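Local atomic coordinates of Phosphoglucosamine/phosphogalactosamine mutase (Sulfolobus tokodaii, PDB entry 2F7L), a protein that interconverts the 6-phosphate and 1-phosphate forms of glucosamine and galactosamine, with magnesium as cofactor, in the synthesis of UDP-N-acetylglucosamine and UDP-N-acetylgalactosamine. Residues Asp8-Val14 / Pro102-Lys107; Lys25-Ala29 / Leu127-Phe133; Met73-Leu79 / Val151-Tyr155. All coordinates share one frame; numbering follows the deposited sequence.

How the contacts relate
Contacts 1 and 2 both belong to the first alpha/beta/alpha domain: contact 1 pairs an edge strand of its mixed sheet with the neighbouring strand, and contact 2 joins two of its helices. Their centres lie about 18 Å apart, and Ile106 CG2 of contact 1 touches Leu26 CD1 of contact 2 at 3.5 Å. Contact 3 joins the first domain to a helix of the second. Its centre is about 19 Å from that of contact 1, yet Lys107 NZ comes within 4.3 Å of Thr76 OG1, close to Asp243 and Asp245, probable magnesium ligands. Contact 2 lies away from this site, its nearest atoms about 14 Å from those of contact 3.

Contact 1: Asp8-Val14 / Pro102-Lys107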
# COMPACT_ATOMS: atom_id res chain seq x y z
N ASP A 8 -2.81 -3.25 9.11
CA ASP A 8 -2.58 -4.07 7.94
C ASP A 8 -2.27 -5.52 8.34
O ASP A 8 -1.30 -6.11 7.87
CB ASP A 8 -1.41 -3.46 7.17
CG ASP A 8 -1.37 -3.86 5.70
OD1 ASP A 8 -2.31 -4.55 5.22
OD2 ASP A 8 -0.37 -3.45 5.03
N GLY A 9 -3.10 -6.09 9.23
CA GLY A 9 -2.90 -7.46 9.67
C GLY A 9 -2.28 -7.60 11.06
O GLY A 9 -2.13 -6.61 11.80
N VAL A 10 -1.93 -8.83 11.42
CA VAL A 10 -1.30 -9.10 12.69
C VAL A 10 0.21 -9.04 12.50
O VAL A 10 0.72 -9.63 11.57
CB VAL A 10 -1.65 -10.49 13.20
CG1 VAL A 10 -0.95 -10.73 14.51
CG2 VAL A 10 -3.17 -10.62 13.33
N ARG A 11 0.93 -8.32 13.35
CA ARG A 11 2.38 -8.25 13.19
C ARG A 11 3.18 -7.98 14.46
O ARG A 11 2.65 -7.55 15.48
CB ARG A 11 2.73 -7.20 12.14
CG ARG A 11 2.18 -5.84 12.42
CD ARG A 11 2.34 -4.92 11.20
NE ARG A 11 1.76 -5.45 9.97
CZ ARG A 11 1.69 -4.78 8.82
NH1 ARG A 11 2.17 -3.54 8.73
NH2 ARG A 11 1.17 -5.36 7.74
N GLY A 12 4.47 -8.24 14.41
CA GLY A 12 5.30 -8.01 15.57
C GLY A 12 6.70 -8.48 15.27
O GLY A 12 6.95 -9.01 14.19
N ILE A 13 7.61 -8.26 16.21
CA ILE A 13 8.98 -8.68 16.01
C ILE A 13 8.97 -10.19 15.97
O ILE A 13 8.45 -10.86 16.87
CB ILE A 13 9.88 -8.16 17.13
CG1 ILE A 13 9.99 -6.64 16.99
CG2 ILE A 13 11.26 -8.80 17.06
CD1 ILE A 13 10.53 -6.00 18.21
N VAL A 14 9.55 -10.74 14.91
CA VAL A 14 9.56 -12.17 14.72
C VAL A 14 10.33 -12.91 15.81
O VAL A 14 11.42 -12.50 16.21
CB VAL A 14 10.10 -12.53 13.32
CG1 VAL A 14 11.60 -12.76 13.37
CG2 VAL A 14 9.33 -13.74 12.78
N PRO A 102 13.16 -6.35 11.65
CA PRO A 102 12.83 -7.40 12.62
C PRO A 102 11.36 -7.81 12.73
O PRO A 102 11.03 -8.76 13.45
CB PRO A 102 13.44 -6.85 13.93
CG PRO A 102 13.36 -5.38 13.75
CD PRO A 102 13.72 -5.15 12.30
N TYR A 103 10.50 -7.13 12.00
CA TYR A 103 9.07 -7.45 12.03
C TYR A 103 8.63 -8.44 10.96
O TYR A 103 9.28 -8.62 9.93
CB TYR A 103 8.25 -6.17 11.83
CG TYR A 103 8.23 -5.25 13.00
CD1 TYR A 103 7.12 -5.16 13.83
CD2 TYR A 103 9.36 -4.49 13.32
CE1 TYR A 103 7.13 -4.34 14.97
CE2 TYR A 103 9.39 -3.67 14.45
CZ TYR A 103 8.28 -3.60 15.27
OH TYR A 103 8.33 -2.82 16.41
N ASN A 104 7.48 -9.06 11.22
CA ASN A 104 6.84 -9.96 10.28
C ASN A 104 5.41 -10.07 10.76
O ASN A 104 5.12 -9.67 11.87
CB ASN A 104 7.52 -11.31 10.22
CG ASN A 104 7.46 -11.91 8.83
OD1 ASN A 104 8.29 -12.75 8.45
ND2 ASN A 104 6.48 -11.50 8.06
N GLY A 105 4.50 -10.57 9.94
CA GLY A 105 3.13 -10.66 10.37
C GLY A 105 2.23 -11.52 9.51
O GLY A 105 2.68 -12.27 8.64
N ILE A 106 0.93 -11.41 9.74
CA ILE A 106 0.01 -12.21 8.98
C ILE A 106 -1.03 -11.35 8.34
O ILE A 106 -1.69 -10.58 9.02
CB ILE A 106 -0.72 -13.20 9.87
CG1 ILE A 106 0.28 -14.13 10.56
CG2 ILE A 106 -1.71 -13.99 9.04
CD1 ILE A 106 0.92 -15.13 9.65
N LYS A 107 -1.16 -11.44 7.03
CA LYS A 107 -2.19 -10.72 6.30
C LYS A 107 -3.13 -11.84 5.83
O LYS A 107 -2.69 -12.96 5.56
CB LYS A 107 -1.62 -10.00 5.07
CG LYS A 107 -1.32 -8.52 5.28
CD LYS A 107 -0.84 -7.86 3.99
CE LYS A 107 -0.33 -6.43 4.24
NZ LYS A 107 0.44 -5.81 3.08
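Val10 and Ile106 form a hydrogen-bonded antiparallel pair, Val10 N reaching Ile106 O at 3.0 Å, and two residues further on Gly12 and Asn104 bond each other in both directions, Gly12 N to Asn104 O and Asn104 N to Gly12 O. Val14 N closes the row on Pro102 O at 2.9 Å. Strand 10-13 is an outermost strand of the domain's mixed sheet, next to strand 103-109, and the CB atoms of Val10 and Ile106 meet on the face that helix 20-34 covers. Near the other end, Ile13 CG1 lies over one face of the Tyr103 ring, 4.0 Å from the ring centroid, in a CH-pi contact.

The side chain of Lys107 crosses that of Asp8 at a slant. Beyond CB, its CG meets Asp8 O at 3.5 Å, and CD passes Asp8 OD1 at 3.8 Å. The chain is extended beyond CG, which carries CE up to the two carboxylate oxygens of Asp8 and NZ into a salt bridge with Asp8 OD2, 3.2 Å away. Arg11 is bent at chi3 (55°), and Lys107 CE lies at the edge of its guanidinium.

Asp8 OD2 is shared by Lys107, Arg340, the hydroxyl of Ser97, the probable phosphoserine, and, at long range, Arg11; Lys107 NZ is shared by Asp8, Asp243 and Asp245. This charge pairing probably fixes lysine and aspartate between the serine and the presumed magnesium ligands.

Contact 2: Lys25-Ala29 / Leu127-Phe133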
# COMPACT_ATOMS: atom_id res chain seq x y z
N LYS A 25 -1.91 -20.52 16.52
CA LYS A 25 -3.30 -20.33 16.95
C LYS A 25 -4.08 -19.49 15.94
O LYS A 25 -5.23 -19.82 15.59
CB LYS A 25 -3.33 -19.66 18.33
CG LYS A 25 -4.62 -19.85 19.12
CD LYS A 25 -4.30 -19.71 20.59
CE LYS A 25 -5.27 -18.77 21.28
NZ LYS A 25 -5.03 -18.68 22.75
N LEU A 26 -3.45 -18.41 15.50
CA LEU A 26 -4.03 -17.50 14.52
C LEU A 26 -4.40 -18.27 13.24
O LEU A 26 -5.34 -17.89 12.54
CB LEU A 26 -3.03 -16.38 14.23
CG LEU A 26 -3.48 -15.05 13.61
CD1 LEU A 26 -2.95 -14.96 12.20
CD2 LEU A 26 -5.00 -14.91 13.63
N SER A 27 -3.68 -19.35 12.95
CA SER A 27 -3.88 -20.21 11.78
C SER A 27 -5.06 -21.16 11.86
O SER A 27 -5.64 -21.53 10.84
CB SER A 27 -2.64 -21.05 11.52
OG SER A 27 -1.57 -20.23 11.10
N LYS A 28 -5.37 -21.62 13.08
CA LYS A 28 -6.50 -22.52 13.29
C LYS A 28 -7.74 -21.63 13.16
O LYS A 28 -8.79 -22.05 12.66
CB LYS A 28 -6.50 -23.10 14.71
CG LYS A 28 -5.17 -23.52 15.28
CD LYS A 28 -4.92 -24.99 15.10
CE LYS A 28 -4.40 -25.60 16.38
NZ LYS A 28 -5.45 -25.81 17.40
N ALA A 29 -7.60 -20.40 13.64
CA ALA A 29 -8.69 -19.44 13.59
C ALA A 29 -8.99 -19.07 12.14
O ALA A 29 -10.13 -19.13 11.71
CB ALA A 29 -8.33 -18.18 14.39
N LEU A 127 -12.83 -16.32 17.27
CA LEU A 127 -12.42 -17.72 17.13
C LEU A 127 -11.11 -17.93 17.85
O LEU A 127 -10.96 -18.86 18.64
CB LEU A 127 -12.25 -18.08 15.66
CG LEU A 127 -13.59 -18.05 14.93
CD1 LEU A 127 -13.40 -18.27 13.46
CD2 LEU A 127 -14.49 -19.11 15.53
N PHE A 128 -10.15 -17.06 17.59
CA PHE A 128 -8.86 -17.15 18.24
C PHE A 128 -9.03 -17.18 19.76
O PHE A 128 -8.57 -18.12 20.40
CB PHE A 128 -7.99 -15.96 17.81
CG PHE A 128 -6.63 -15.92 18.45
CD1 PHE A 128 -6.47 -15.37 19.72
CD2 PHE A 128 -5.52 -16.41 17.76
CE1 PHE A 128 -5.21 -15.30 20.31
CE2 PHE A 128 -4.24 -16.35 18.33
CZ PHE A 128 -4.08 -15.80 19.61
N PHE A 129 -9.70 -16.18 20.33
CA PHE A 129 -9.89 -16.14 21.79
C PHE A 129 -10.79 -17.21 22.42
O PHE A 129 -10.49 -17.71 23.50
CB PHE A 129 -10.35 -14.74 22.21
CG PHE A 129 -9.32 -13.66 21.95
CD1 PHE A 129 -8.05 -13.74 22.51
CD2 PHE A 129 -9.61 -12.58 21.11
CE1 PHE A 129 -7.08 -12.77 22.24
CE2 PHE A 129 -8.64 -11.60 20.82
CZ PHE A 129 -7.37 -11.70 21.39
N THR A 130 -11.88 -17.57 21.76
CA THR A 130 -12.77 -18.60 22.29
C THR A 130 -12.25 -19.98 21.90
O THR A 130 -12.76 -21.00 22.35
CB THR A 130 -14.15 -18.49 21.69
OG1 THR A 130 -14.02 -18.59 20.26
CG2 THR A 130 -14.84 -17.18 22.09
N GLU A 131 -11.25 -19.99 21.03
CA GLU A 131 -10.65 -21.22 20.53
C GLU A 131 -11.65 -22.21 19.92
O GLU A 131 -11.50 -23.41 20.09
CB GLU A 131 -9.83 -21.91 21.64
CG GLU A 131 -9.05 -20.92 22.48
CD GLU A 131 -7.79 -21.50 23.13
OE1 GLU A 131 -7.88 -22.57 23.75
OE2 GLU A 131 -6.72 -20.86 23.04
N ARG A 132 -12.67 -21.71 19.23
CA ARG A 132 -13.64 -22.60 18.57
C ARG A 132 -13.02 -22.97 17.21
O ARG A 132 -13.18 -22.26 16.23
CB ARG A 132 -14.98 -21.89 18.32
CG ARG A 132 -15.70 -21.43 19.55
CD ARG A 132 -17.16 -21.08 19.25
NE ARG A 132 -17.32 -20.14 18.12
CZ ARG A 132 -17.00 -18.85 18.13
NH1 ARG A 132 -16.49 -18.27 19.21
NH2 ARG A 132 -17.17 -18.13 17.04
N PHE A 133 -12.30 -24.08 17.16
CA PHE A 133 -11.63 -24.46 15.93
C PHE A 133 -12.16 -25.71 15.23
O PHE A 133 -12.33 -26.74 15.85
CB PHE A 133 -10.15 -24.67 16.22
CG PHE A 133 -9.47 -23.47 16.81
CD1 PHE A 133 -9.73 -22.19 16.32
CD2 PHE A 133 -8.52 -23.63 17.81
CE1 PHE A 133 -9.05 -21.09 16.81
CE2 PHE A 133 -7.84 -22.55 18.32
CZ PHE A 133 -8.09 -21.27 17.82
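A chi1 of -159° swings Lys25 CG away from the backbone N, and the bend at chi3 then lays the chain across Phe128, whose own CG also stands opposite its N (178°). The pair belongs to helix-helix packing in the first alpha/beta/alpha domain, where helix 20-34 lies against the end of helix 118-130 and the turn that follows it. The two side chains cross at about a right angle. Lys25 CE sits over one face of the Phe128 ring, 3.7 Å from its centroid, in a CH-pi contact, while Leu26 N approaches the edge of the same ring near its plane. Beyond the ring, Lys25 NZ ends on Glu131 OE2 in a salt bridge of 2.8 Å, met nearly along the C-O axis of the carboxylate. One lysine thus spends its methylene groups on an aromatic ring and its ammonium group on a carboxylate at the solvent-exposed side of the contact.

Glu131 leaves helix 118-130 with a positive phi (54°), and the chain beyond it turns back to bring Phe133 against helix 20-34. There the Phe133 ring is sandwiched: Lys28 CB lies over the centre of one face, 3.5 Å from the centroid, and Glu131 C lies over the opposite face. Lys28 and Phe133 also cross at about a right angle. Next to Phe133 the small side chain of Ala29 lets the backbones come close, with its CA 5.2 Å from that of Phe128. Its methyl carbon touches Phe128 CB and Leu127 CB, both at 4.1 Å, and the Phe133 ring, where Ala29 CB stands 3.9 Å from Phe133 CE1.

Contact 3: Met73-Leu79 / Val151-Tyr155; sequences MAPTPAL and VISTY
A helical hydrogen bond of 2.9 Å from Tyr155 N to Val151 O sets two side chains one turn apart, and both face the segment 73-79, Tyr155 on Ala78 and Val151 mainly on Ala74 and Leu79. Tyr155 meets Ala78 with one face of its ring: Ala78 CB stands 3.6 Å from the ring centroid in a CH-pi contact, and Ala78 CA lies over the same face toward the rim. With CG trans to the amide nitrogen (chi1 180°), the phenol extends over the first turn of helix 76-86, where Tyr155 OH reaches Pro77 CB at 3.3 Å and makes a weak hydrogen bond to Asp341. Replacing Tyr155 by an alanine removes the ring, which is likely to leave Ala78 and Pro77 without cover on this side and Asp341 without its weak hydroxyl partner.

Away from the ring, the rest of the contact is aliphatic. Val151 CG2 touches Ala74 CB at 3.7 Å and Leu79 CD1 at 3.9 Å, while Ile152 CD1 fits against Ala74 CB at 3.6 Å and also meets Pro75 CD.

Pro75 is the N-cap residue of helix 76-86, and Thr76 OG1 is hydrogen-bonded to Asp243 OD1, of a probable magnesium ligand. This is the interface between the first and second alpha/beta/alpha domains of a phosphohexose mutase, packed beside its presumed metal site.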
# COMPACT_ATOMS: atom_id res chain seq x y z
N MET A 73 7.62 -17.18 -2.37
CA MET A 73 7.82 -15.74 -2.20
C MET A 73 7.27 -14.88 -3.34
O MET A 73 7.54 -15.14 -4.51
CB MET A 73 9.30 -15.41 -2.06
CG MET A 73 9.95 -15.94 -0.82
SD MET A 73 11.63 -15.30 -0.71
CE MET A 73 12.50 -16.68 -1.59
N ALA A 74 6.52 -13.83 -3.00
CA ALA A 74 5.98 -12.98 -4.05
C ALA A 74 5.43 -11.69 -3.51
O ALA A 74 5.21 -11.55 -2.32
CB ALA A 74 4.89 -13.72 -4.80
N PRO A 75 5.25 -10.69 -4.38
CA PRO A 75 4.68 -9.44 -3.89
C PRO A 75 3.25 -9.79 -3.41
O PRO A 75 2.65 -10.76 -3.90
CB PRO A 75 4.67 -8.57 -5.15
CG PRO A 75 5.88 -8.97 -5.83
CD PRO A 75 5.91 -10.48 -5.68
N THR A 76 2.73 -9.02 -2.45
CA THR A 76 1.37 -9.28 -1.96
C THR A 76 0.34 -9.10 -3.07
O THR A 76 -0.57 -9.91 -3.21
CB THR A 76 1.03 -8.40 -0.72
OG1 THR A 76 1.88 -8.79 0.36
CG2 THR A 76 -0.40 -8.59 -0.29
N PRO A 77 0.47 -8.03 -3.88
CA PRO A 77 -0.48 -7.81 -4.98
C PRO A 77 -0.50 -9.09 -5.86
O PRO A 77 -1.56 -9.47 -6.38
CB PRO A 77 0.13 -6.64 -5.77
CG PRO A 77 1.04 -5.98 -4.84
CD PRO A 77 1.59 -7.08 -3.97
N ALA A 78 0.67 -9.71 -6.01
CA ALA A 78 0.82 -10.93 -6.80
C ALA A 78 0.06 -12.12 -6.18
O ALA A 78 -0.68 -12.82 -6.88
CB ALA A 78 2.29 -11.29 -6.92
N LEU A 79 0.27 -12.35 -4.88
CA LEU A 79 -0.40 -13.43 -4.17
C LEU A 79 -1.91 -13.16 -4.24
O LEU A 79 -2.70 -14.03 -4.56
CB LEU A 79 0.04 -13.45 -2.71
CG LEU A 79 1.14 -14.35 -2.14
CD1 LEU A 79 1.61 -15.31 -3.19
CD2 LEU A 79 2.29 -13.51 -1.58
N VAL A 151 1.71 -18.07 -9.55
CA VAL A 151 1.58 -16.73 -9.01
C VAL A 151 2.39 -15.58 -9.67
O VAL A 151 1.79 -14.63 -10.17
CB VAL A 151 1.74 -16.76 -7.45
CG1 VAL A 151 2.43 -18.04 -7.05
CG2 VAL A 151 2.47 -15.55 -6.94
N ILE A 152 3.71 -15.66 -9.72
CA ILE A 152 4.46 -14.58 -10.36
C ILE A 152 4.09 -14.52 -11.86
O ILE A 152 3.61 -13.49 -12.35
CB ILE A 152 6.00 -14.78 -10.28
CG1 ILE A 152 6.46 -14.89 -8.82
CG2 ILE A 152 6.70 -13.62 -10.96
CD1 ILE A 152 6.45 -13.62 -8.06
N SER A 153 4.30 -15.62 -12.58
CA SER A 153 3.99 -15.64 -14.01
C SER A 153 2.59 -15.13 -14.29
O SER A 153 2.42 -14.32 -15.20
CB SER A 153 4.13 -17.05 -14.61
OG SER A 153 2.94 -17.83 -14.47
N THR A 154 1.59 -15.59 -13.53
CA THR A 154 0.21 -15.15 -13.74
C THR A 154 0.09 -13.64 -13.52
O THR A 154 -0.62 -12.94 -14.24
CB THR A 154 -0.77 -15.86 -12.78
OG1 THR A 154 -0.66 -17.27 -12.95
CG2 THR A 154 -2.20 -15.46 -13.06
N TYR A 155 0.79 -13.15 -12.50
CA TYR A 155 0.77 -11.75 -12.12
C TYR A 155 1.33 -10.85 -13.21
O TYR A 155 0.66 -9.91 -13.65
CB TYR A 155 1.59 -11.59 -10.84
CG TYR A 155 1.70 -10.20 -10.25
CD1 TYR A 155 0.59 -9.52 -9.77
CD2 TYR A 155 2.96 -9.60 -10.11
CE1 TYR A 155 0.72 -8.28 -9.15
CE2 TYR A 155 3.11 -8.38 -9.50
CZ TYR A 155 1.99 -7.71 -9.01
OH TYR A 155 2.16 -6.49 -8.36